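Local coordinates for protein alcohol dehydrogenase IV (Corynebacterium glutamicum, PDB 3IV7) that probably reduces maleylacetate with NADH as a member of the iron-containing alcohol dehydrogenase family, a metal-binding group of NAD-dependent oxidoreductases, at residues G171-G174 with L175-I179. Numbering follows the deposited sequence.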
ATOM      1  N   GLY A 171       5.879  11.282  17.426  1.00 28.93           N
ATOM      2  CA  GLY A 171       5.753  11.613  15.972  1.00 25.15           C
ATOM      3  C   GLY A 171       7.078  11.474  15.230  1.00 27.98           C
ATOM      4  O   GLY A 171       7.129  11.025  14.080  1.00 29.11           O
ATOM      5  N   LEU A 172       8.163  11.845  15.893  1.00 29.70           N
ATOM      6  CA  LEU A 172       9.487  11.740  15.282  1.00 26.12           C
ATOM      7  C   LEU A 172       9.939  10.289  15.239  1.00 27.72           C
ATOM      8  O   LEU A 172      10.731   9.915  14.379  1.00 28.78           O
ATOM      9  CB  LEU A 172      10.484  12.623  16.029  1.00 26.79           C
ATOM     10  CG  LEU A 172      10.222  14.135  15.847  1.00 26.39           C
ATOM     11  CD1 LEU A 172      11.076  14.949  16.805  1.00 27.45           C
ATOM     12  CD2 LEU A 172      10.477  14.585  14.412  1.00 32.80           C
ATOM     13  N   ASN A 173       9.438   9.468  16.173  1.00 25.95           N
ATOM     14  CA  ASN A 173       9.612   7.997  16.099  1.00 26.04           C
ATOM     15  C   ASN A 173       8.987   7.510  14.775  1.00 27.46           C
ATOM     16  O   ASN A 173       9.626   6.786  13.980  1.00 26.47           O
ATOM     17  CB  ASN A 173       8.917   7.378  17.286  1.00 28.34           C
ATOM     18  CG  ASN A 173       9.063   5.852  17.378  1.00 29.57           C
ATOM     19  OD1 ASN A 173       9.716   5.173  16.556  1.00 32.02           O
ATOM     20  ND2 ASN A 173       8.405   5.310  18.354  1.00 30.73           N
ATOM     21  N   GLY A 174       7.779   7.994  14.503  1.00 25.50           N
ATOM     22  CA  GLY A 174       7.070   7.674  13.267  1.00 27.70           C
ATOM     23  C   GLY A 174       7.848   8.183  12.069  1.00 27.66           C
ATOM     24  O   GLY A 174       8.002   7.479  11.088  1.00 31.11           O
ATOM     25  N   LEU A 175       8.433   9.379  12.204  1.00 27.64           N
ATOM     26  CA  LEU A 175       9.243   9.944  11.151  1.00 27.98           C
ATOM     27  C   LEU A 175      10.496   9.087  10.860  1.00 30.23           C
ATOM     28  O   LEU A 175      10.894   8.950   9.701  1.00 27.22           O
ATOM     29  CB  LEU A 175       9.632  11.383  11.474  1.00 30.61           C
ATOM     30  CG  LEU A 175      10.048  12.210  10.281  1.00 35.86           C
ATOM     31  CD1 LEU A 175       8.921  12.233   9.274  1.00 34.70           C
ATOM     32  CD2 LEU A 175      10.466  13.699  10.715  1.00 32.88           C
ATOM     33  N   ALA A 176      11.084   8.503  11.911  1.00 24.92           N
ATOM     34  CA  ALA A 176      12.237   7.669  11.774  1.00 26.24           C
ATOM     35  C   ALA A 176      11.891   6.412  10.999  1.00 27.07           C
ATOM     36  O   ALA A 176      12.687   5.961  10.182  1.00 27.21           O
ATOM     37  CB  ALA A 176      12.790   7.306  13.127  1.00 24.01           C
ATOM     38  N   HIS A 177      10.703   5.855  11.253  1.00 27.13           N
ATOM     39  CA  HIS A 177      10.231   4.691  10.499  1.00 27.59           C
ATOM     40  C   HIS A 177      10.274   5.040   9.006  1.00 29.48           C
ATOM     41  O   HIS A 177      10.750   4.255   8.198  1.00 29.48           O
ATOM     42  CB  HIS A 177       8.803   4.273  10.909  1.00 26.34           C
ATOM     43  CG  HIS A 177       8.697   3.692  12.289  1.00 30.35           C
ATOM     44  ND1 HIS A 177       9.732   3.003  12.894  1.00 29.17           N
ATOM     45  CD2 HIS A 177       7.630   3.567  13.117  1.00 27.68           C
ATOM     46  CE1 HIS A 177       9.329   2.561  14.075  1.00 31.44           C
ATOM     47  NE2 HIS A 177       8.056   2.883  14.232  1.00 30.55           N
ATOM     48  N   CYS A 178       9.842   6.249   8.648  1.00 29.62           N
ATOM     49  CA  CYS A 178       9.858   6.655   7.249  1.00 26.09           C
ATOM     50  C   CYS A 178      11.262   6.786   6.732  1.00 28.21           C
ATOM     51  O   CYS A 178      11.607   6.224   5.718  1.00 28.76           O
ATOM     52  CB  CYS A 178       9.172   8.009   7.042  1.00 28.37           C
ATOM     53  SG  CYS A 178       7.491   8.093   7.492  1.00 28.10           S
ATOM     54  N   ILE A 179      12.051   7.605   7.399  1.00 26.98           N
ATOM     55  CA  ILE A 179      13.363   7.964   6.885  1.00 28.58           C
ATOM     56  C   ILE A 179      14.347   6.798   6.803  1.00 27.72           C
ATOM     57  O   ILE A 179      14.954   6.573   5.773  1.00 28.13           O
ATOM     58  CB  ILE A 179      13.956   9.184   7.635  1.00 26.89           C
ATOM     59  CG1 ILE A 179      13.080  10.422   7.321  1.00 31.37           C
ATOM     60  CG2 ILE A 179      15.428   9.420   7.161  1.00 23.56           C
ATOM     61  CD1 ILE A 179      13.436  11.728   8.076  1.00 31.20           C
TER
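L175 meets L172 and G171 one turn earlier on the buried alpha-helix 164-181, which belongs to the all-helical C-terminal half characteristic of iron-containing alcohol dehydrogenases. Its backbone N donates to G171 O at 2.8 Å, the first of four successive i to i+4 bonds. Its side chain lies beside that of L172, both pointing the same way, and the methyls touch, CD2 to CD2, at 3.8 Å. Different first torsions bring them together, CG being anti to the backbone N in L175 (chi1 -160°) but to the carbonyl carbon in L172. Branched aliphatic chains suit this face, since helix 291-301 packs against both leucines through L298.

A176 follows with its N bonded to L172 O at 2.9 Å. Its small CB rests 3.3 Å from N173 O, a methyl that adds little bulk to this enclosed part of the helix.

H177 continues the ladder from its N to N173 O, and its imidazole leans back over the preceding turn. N173 OD1 sits over one face of the ring, 3.6 Å from CE1, with amide and ring planes 56° apart; this is a van der Waals approach. N173 O lies over the same face, toward the rim, giving that side both oxygens. The ring's two nitrogens are engaged by H242 at ND1 and the carbonyl of A123 at NE2, which together fix its rotation, and F233 stacks on it. N173 ND2 reaches H256 through a weak hydrogen bond. N173, H177, H242 and H256 probably correspond to the family's metal-ligand positions, with asparagine in place of the usual aspartate.

C178 N completes the series at G174 O, a longer link of 3.3 Å. Its compact thiol folds back along the helix, where SG lies 3.7 Å from the same G174 O.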